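Side-chain contacts in tungstate ABC transporter, periplasmic tungstate-binding protein (Geobacter sulfurreducens, PDB 3LR1), which probably binds tungstate in the periplasm and hands it to the membrane components of an ABC transporter for import into the cell: residues T43-A46 / L47-E51; D133-S137 / A138-P142; Y214-A217 / M218-I221. All coordinates share one frame; numbering follows the deposited sequence.

Contact 1 of 3, residues T43-A46 / L47-E51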
loop_
_atom_site.group_PDB
_atom_site.type_symbol
_atom_site.label_atom_id
_atom_site.label_comp_id
_atom_site.label_asym_id
_atom_site.label_seq_id
_atom_site.Cartn_x
_atom_site.Cartn_y
_atom_site.Cartn_z
ATOM N N THR A 43 -0.715 -7.648 4.716
ATOM C CA THR A 43 -1.404 -6.652 5.543
ATOM C C THR A 43 -1.815 -7.212 6.899
ATOM O O THR A 43 -1.621 -6.577 7.962
ATOM C CB THR A 43 -2.638 -6.094 4.822
ATOM O OG1 THR A 43 -2.243 -5.432 3.607
ATOM C CG2 THR A 43 -3.355 -5.083 5.655
ATOM N N GLY A 44 -2.425 -8.391 6.864
ATOM C CA GLY A 44 -2.880 -9.043 8.069
ATOM C C GLY A 44 -1.724 -9.305 9.022
ATOM O O GLY A 44 -1.815 -9.090 10.191
ATOM N N GLN A 45 -0.620 -9.798 8.489
ATOM C CA GLN A 45 0.571 -10.118 9.281
ATOM C C GLN A 45 1.269 -8.894 9.856
ATOM O O GLN A 45 1.782 -8.928 10.997
ATOM C CB GLN A 45 1.536 -11.031 8.488
ATOM C CG GLN A 45 2.687 -11.557 9.286
ATOM C CD GLN A 45 2.245 -12.622 10.299
ATOM O OE1 GLN A 45 2.069 -12.311 11.482
ATOM N NE2 GLN A 45 1.957 -13.871 9.810
ATOM N N ALA A 46 1.201 -7.781 9.138
ATOM C CA ALA A 46 1.837 -6.573 9.612
ATOM C C ALA A 46 1.122 -6.118 10.893
ATOM O O ALA A 46 1.765 -5.740 11.850
ATOM C CB ALA A 46 1.857 -5.464 8.512
ATOM N N LEU A 47 -0.209 -6.240 10.939
ATOM C CA LEU A 47 -0.965 -5.895 12.136
ATOM C C LEU A 47 -0.782 -6.977 13.177
ATOM O O LEU A 47 -0.628 -6.616 14.336
ATOM C CB LEU A 47 -2.407 -5.667 11.757
ATOM C CG LEU A 47 -2.660 -4.455 10.878
ATOM C CD1 LEU A 47 -3.896 -4.741 10.023
ATOM C CD2 LEU A 47 -2.850 -3.232 11.740
ATOM N N LYS A 48 -0.718 -8.272 12.784
ATOM C CA LYS A 48 -0.522 -9.359 13.774
ATOM C C LYS A 48 0.811 -9.189 14.540
ATOM O O LYS A 48 0.887 -9.439 15.751
ATOM C CB LYS A 48 -0.563 -10.771 13.161
ATOM C CG LYS A 48 -1.903 -11.234 12.803
ATOM C CD LYS A 48 -1.867 -12.655 12.344
ATOM C CE LYS A 48 -3.303 -13.093 11.928
ATOM N NZ LYS A 48 -4.166 -13.330 13.115
ATOM N N LEU A 49 1.835 -8.724 13.840
ATOM C CA LEU A 49 3.130 -8.479 14.447
ATOM C C LEU A 49 3.048 -7.377 15.499
ATOM O O LEU A 49 3.591 -7.517 16.587
ATOM C CB LEU A 49 4.185 -8.171 13.399
ATOM C CG LEU A 49 4.688 -9.356 12.553
ATOM C CD1 LEU A 49 5.548 -8.775 11.433
ATOM C CD2 LEU A 49 5.424 -10.366 13.468
ATOM N N GLY A 50 2.278 -6.340 15.224
ATOM C CA GLY A 50 2.073 -5.273 16.172
ATOM C C GLY A 50 1.194 -5.746 17.351
ATOM O O GLY A 50 1.487 -5.404 18.472
ATOM N N GLU A 51 0.174 -6.565 17.060
ATOM C CA GLU A 51 -0.718 -7.203 18.092
ATOM C C GLU A 51 0.066 -8.065 19.043
ATOM O O GLU A 51 -0.325 -8.208 20.169
ATOM C CB GLU A 51 -1.833 -8.022 17.485
ATOM C CG GLU A 51 -2.964 -7.194 16.842
ATOM C CD GLU A 51 -4.091 -8.011 16.238
ATOM O OE1 GLU A 51 -4.034 -9.275 16.313
ATOM O OE2 GLU A 51 -5.019 -7.387 15.663
#

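Contact 2 of 3, residues D133-S137 / A138-P142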
loop_
_atom_site.group_PDB
_atom_site.type_symbol
_atom_site.label_atom_id
_atom_site.label_comp_id
_atom_site.label_asym_id
_atom_site.label_seq_id
_atom_site.Cartn_x
_atom_site.Cartn_y
_atom_site.Cartn_z
ATOM N N ASP A 133 -14.598 -0.768 -3.324
ATOM C CA ASP A 133 -15.329 0.507 -3.263
ATOM C C ASP A 133 -15.645 1.026 -4.647
ATOM O O ASP A 133 -16.739 1.556 -4.858
ATOM C CB ASP A 133 -14.569 1.570 -2.446
ATOM C CG ASP A 133 -14.507 1.223 -0.951
ATOM O OD1 ASP A 133 -15.232 0.288 -0.494
ATOM O OD2 ASP A 133 -13.684 1.870 -0.241
ATOM N N LEU A 134 -14.699 0.871 -5.590
ATOM C CA LEU A 134 -14.879 1.363 -6.951
ATOM C C LEU A 134 -15.853 0.509 -7.743
ATOM O O LEU A 134 -16.686 1.051 -8.425
ATOM C CB LEU A 134 -13.565 1.413 -7.714
ATOM C CG LEU A 134 -12.491 2.431 -7.363
ATOM C CD1 LEU A 134 -11.193 2.017 -8.099
ATOM C CD2 LEU A 134 -12.918 3.883 -7.701
ATOM N N TRP A 135 -15.749 -0.815 -7.685
ATOM C CA TRP A 135 -16.852 -1.666 -8.210
ATOM C C TRP A 135 -18.253 -1.232 -7.689
ATOM O O TRP A 135 -19.191 -1.064 -8.464
ATOM C CB TRP A 135 -16.616 -3.144 -7.926
ATOM C CG TRP A 135 -15.515 -3.773 -8.754
ATOM C CD1 TRP A 135 -14.392 -4.378 -8.281
ATOM C CD2 TRP A 135 -15.446 -3.875 -10.183
ATOM N NE1 TRP A 135 -13.642 -4.875 -9.310
ATOM C CE2 TRP A 135 -14.242 -4.532 -10.494
ATOM C CE3 TRP A 135 -16.283 -3.461 -11.237
ATOM C CZ2 TRP A 135 -13.854 -4.780 -11.800
ATOM C CZ3 TRP A 135 -15.900 -3.717 -12.513
ATOM C CH2 TRP A 135 -14.699 -4.359 -12.796
ATOM N N LYS A 136 -18.379 -1.020 -6.390
ATOM C CA LYS A 136 -19.652 -0.597 -5.816
ATOM C C LYS A 136 -20.126 0.771 -6.356
ATOM O O LYS A 136 -21.292 0.923 -6.668
ATOM C CB LYS A 136 -19.561 -0.572 -4.275
ATOM C CG LYS A 136 -20.914 -0.642 -3.563
ATOM C CD LYS A 136 -20.781 -0.313 -2.061
ATOM C CE LYS A 136 -21.637 -1.261 -1.195
ATOM N NZ LYS A 136 -21.891 -0.710 0.193
ATOM N N SER A 137 -19.215 1.747 -6.490
ATOM C CA SER A 137 -19.502 3.068 -7.116
ATOM C C SER A 137 -19.891 2.950 -8.586
ATOM O O SER A 137 -20.661 3.767 -9.106
ATOM C CB SER A 137 -18.277 3.998 -7.020
ATOM O OG SER A 137 -17.968 4.374 -5.673
ATOM N N ALA A 138 -19.343 1.943 -9.267
ATOM C CA ALA A 138 -19.739 1.652 -10.652
ATOM C C ALA A 138 -21.103 0.952 -10.688
ATOM O O ALA A 138 -21.699 0.767 -11.767
ATOM C CB ALA A 138 -18.705 0.791 -11.343
ATOM N N GLY A 139 -21.575 0.556 -9.504
ATOM C CA GLY A 139 -22.807 -0.209 -9.375
ATOM C C GLY A 139 -22.697 -1.565 -10.051
ATOM O O GLY A 139 -23.693 -2.060 -10.568
ATOM N N VAL A 140 -21.494 -2.149 -10.059
ATOM C CA VAL A 140 -21.303 -3.486 -10.595
ATOM C C VAL A 140 -20.780 -4.429 -9.523
ATOM O O VAL A 140 -20.018 -4.038 -8.638
ATOM C CB VAL A 140 -20.388 -3.517 -11.846
ATOM C CG1 VAL A 140 -19.806 -4.903 -12.050
ATOM C CG2 VAL A 140 -21.161 -3.113 -13.077
ATOM N N ASP A 141 -21.221 -5.677 -9.596
ATOM C CA ASP A 141 -20.712 -6.708 -8.720
ATOM C C ASP A 141 -20.005 -7.704 -9.612
ATOM O O ASP A 141 -20.636 -8.332 -10.451
ATOM C CB ASP A 141 -21.838 -7.357 -7.921
ATOM C CG ASP A 141 -21.455 -7.568 -6.468
ATOM O OD1 ASP A 141 -20.645 -8.506 -6.184
ATOM O OD2 ASP A 141 -21.949 -6.766 -5.628
ATOM N N PRO A 142 -18.676 -7.816 -9.468
ATOM C CA PRO A 142 -17.896 -8.488 -10.487
ATOM C C PRO A 142 -17.981 -9.993 -10.366
ATOM O O PRO A 142 -17.458 -10.590 -9.417
ATOM C CB PRO A 142 -16.468 -7.977 -10.228
ATOM C CG PRO A 142 -16.431 -7.760 -8.792
ATOM C CD PRO A 142 -17.812 -7.287 -8.393
#

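Contact 3 of 3, residues Y214-A217 / M218-I221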
loop_
_atom_site.group_PDB
_atom_site.type_symbol
_atom_site.label_atom_id
_atom_site.label_comp_id
_atom_site.label_asym_id
_atom_site.label_seq_id
_atom_site.Cartn_x
_atom_site.Cartn_y
_atom_site.Cartn_z
ATOM N N TYR A 214 8.784 2.905 22.279
ATOM C CA TYR A 214 7.683 3.854 21.993
ATOM C C TYR A 214 8.181 5.272 21.732
ATOM O O TYR A 214 7.690 5.987 20.862
ATOM C CB TYR A 214 6.659 3.850 23.121
ATOM C CG TYR A 214 5.626 4.925 23.029
ATOM C CD1 TYR A 214 4.475 4.764 22.251
ATOM C CD2 TYR A 214 5.792 6.130 23.717
ATOM C CE1 TYR A 214 3.501 5.781 22.196
ATOM C CE2 TYR A 214 4.817 7.133 23.669
ATOM C CZ TYR A 214 3.679 6.939 22.912
ATOM O OH TYR A 214 2.737 7.937 22.815
ATOM N N ASP A 215 9.133 5.681 22.537
ATOM C CA ASP A 215 9.640 7.034 22.446
ATOM C C ASP A 215 10.310 7.190 21.064
ATOM O O ASP A 215 10.095 8.196 20.354
ATOM C CB ASP A 215 10.550 7.354 23.669
ATOM C CG ASP A 215 9.771 7.325 25.055
ATOM O OD1 ASP A 215 8.655 7.883 25.177
ATOM O OD2 ASP A 215 10.277 6.769 26.060
ATOM N N LEU A 216 11.046 6.158 20.630
ATOM C CA LEU A 216 11.672 6.182 19.327
ATOM C C LEU A 216 10.609 6.076 18.200
ATOM O O LEU A 216 10.683 6.770 17.159
ATOM C CB LEU A 216 12.651 5.040 19.227
ATOM C CG LEU A 216 13.863 5.049 18.314
ATOM C CD1 LEU A 216 14.594 6.466 18.290
ATOM C CD2 LEU A 216 14.892 3.977 18.770
ATOM N N ALA A 217 9.583 5.239 18.435
ATOM C CA ALA A 217 8.431 5.181 17.488
ATOM C C ALA A 217 7.801 6.559 17.300
ATOM O O ALA A 217 7.497 6.972 16.177
ATOM C CB ALA A 217 7.392 4.141 17.906
HETATM N N MSE A 218 7.602 7.262 18.410
HETATM C CA MSE A 218 6.967 8.564 18.352
HETATM C C MSE A 218 7.862 9.583 17.588
HETATM O O MSE A 218 7.355 10.426 16.812
HETATM C CB MSE A 218 6.580 8.992 19.742
HETATM C CG MSE A 218 5.350 8.244 20.309
HETATM SE SE MSE A 218 3.750 8.289 19.158
HETATM C CE MSE A 218 4.430 7.548 17.482
ATOM N N LYS A 219 9.176 9.442 17.737
ATOM C CA LYS A 219 10.074 10.293 16.952
ATOM C C LYS A 219 9.969 10.033 15.493
ATOM O O LYS A 219 9.972 10.973 14.691
ATOM C CB LYS A 219 11.475 10.183 17.422
ATOM C CG LYS A 219 11.725 10.944 18.716
ATOM C CD LYS A 219 13.036 10.476 19.344
ATOM C CE LYS A 219 13.441 11.360 20.487
ATOM N NZ LYS A 219 14.479 10.635 21.313
ATOM N N LEU A 220 9.838 8.745 15.143
ATOM C CA LEU A 220 9.656 8.370 13.767
ATOM C C LEU A 220 8.387 8.965 13.191
ATOM O O LEU A 220 8.412 9.542 12.073
ATOM C CB LEU A 220 9.728 6.868 13.557
ATOM C CG LEU A 220 9.576 6.447 12.090
ATOM C CD1 LEU A 220 10.792 6.927 11.187
ATOM C CD2 LEU A 220 9.397 4.912 11.970
ATOM N N ILE A 221 7.279 8.849 13.927
ATOM C CA ILE A 221 6.032 9.356 13.421
ATOM C C ILE A 221 6.098 10.893 13.241
ATOM O O ILE A 221 5.627 11.426 12.243
ATOM C CB ILE A 221 4.836 8.974 14.347
ATOM C CG1 ILE A 221 4.646 7.435 14.302
ATOM C CG2 ILE A 221 3.588 9.750 13.872
ATOM C CD1 ILE A 221 3.556 6.841 15.287
#

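Contact 1 of 3, residues T43-A46 / L47-E51
Gln45 meets Lys48 and Leu49 in a local contact within the short helix 43-51, which follows strand 35-41 of a periplasmic binding protein fold. Backbone bonds one turn apart carry it: Lys48 N bonds to Gly44 O and Leu49 N to Gln45 O, both at 2.9 Å. The bonds from Leu47 N to Thr43 O and from Gly50 N to Ala46 O are weak; Ala46 O also takes a hydrogen bond from Ser10 OG. On the exposed side, a bend at chi2 (72°) turns the Gln45 amide forward along the helix, and OE1 comes to 3.5 Å from Lys48 CB. The two side chains cross at about a right angle, while Leu49 CG lies 3.3 Å from Gln45 O. On the buried side, Leu47 CD1 lies 3.6 Å from Thr43 O, and the leucine packs against Leu65 and Phe69 of helix 63-71. On another face of the helix, Leu49 leans on Ile39 and Val41 of strand 35-41. The Thr43 side chain is about 5 Å from a bound tungsten ion, so the helix starts close to the metal. Gln45 OE1 meets aliphatic carbons of Lys48, which makes their pairing one of van der Waals contact.

Contact 2 of 3, residues D133-S137 / A138-P142
Trp135 O receives the hydrogen of Val140 N at 3.0 Å, while Gly139 N bonds to Lys136 O at 2.9 Å; together they form a Schellman motif that ends helix 126-137. Gly139 has positive phi (63°), a conformation that favours glycine, and from there the chain leaves the helix for the loop leading to strand 147-149. One step earlier, Ala138 N still makes the regular helical bond to Leu134 O, at 2.9 Å. The bond from Gly139 stands above the plane of the Lys136 carbonyl. Asp133 O is gripped twice, by Ser137 N and by Ser137 OG at 3.2 Å, the two donors arriving from opposite faces of the carbonyl plane.

The turn folds the loop back over the Trp135 indole. Pro142 CG sits 4.0 Å from the centroid of the five-membered ring, only 8° off its normal, in a CH-pi contact, and Pro142 CB lies over the same face. Val140 packs obliquely against the six-membered ring: chi1 of 159° sets CG1 opposite the backbone N and brings it 3.9 Å from Trp135 CE3. The indole nitrogen NE1 bonds to Glu131 OE2, one turn earlier in the helix, which should restrain rotation of the ring, and the tryptophan also packs on Leu108 and Ala112 of helix 104-114, where Val140 touches Lys109. The chemistry is thus divided: backbone bonds satisfy carbonyls of the last helical turn, while the indole offers the returning loop an apolar surface and keeps its one polar group for a carboxylate of its own helix.

Contact 3 of 3, residues Y214-A217 / M218-I221
Four successive i to i+4 hydrogen bonds, from Met218 N to Tyr214 O (2.8 Å) through Ile221 N to Ala217 O (2.9 Å), make 214-221 regular alpha helix. Across this turn Met218, a selenomethionine, lays its CG over one face of the Tyr214 ring, 3.6 Å from the centroid and 21° off the normal, a CH-pi contact displaced toward the phenol end, where CG is 3.4 Å from Tyr214 CZ. The selenium sits obliquely, 4.6 Å from the centroid and 3.8 Å from Tyr214 OH, in a Met-aromatic contact. Chi1 of 171° swings the tyrosine ring along the helix toward Met218, whose chain bends at chi2 and chi3 past the phenol. Tyr214 OH is hydrogen-bonded to Asn77 OD1, and both side chains rest on Ala203 of strand 197-204. Replacing Tyr214 by an alanine would probably leave Met218 CG and SE without their aromatic partner and Asn77 without its phenol mate, opening a gap beside the strand. On the far side of the helix, Lys219 and Leu220 pack on Phe28 of helix 20-32. The tyrosine thus plays two chemical parts, its ring face meeting a polarisable selenoether and its hydroxyl tying the helix to the loop at Asn77.

The three contacts come in series along the chain and do not touch. Contacts 1 and 3 are nearer neighbours, their centres about 18 Å apart: helix 43-51 packs on strand 35-41 and helix 214-224 on strand 197-204, strands of the same mixed sheet. Contact 2 ends helix 126-137 beside helix 104-114, with its centre about 28 Å from that of contact 1 and 39 Å from that of contact 3, across the chain's centre. This separation is consistent with the two lobes of a periplasmic binding protein. The Thr43 side chain of contact 1 lies about 5 Å from a bound tungsten ion, that of Leu134 in contact 2 about 14 Å.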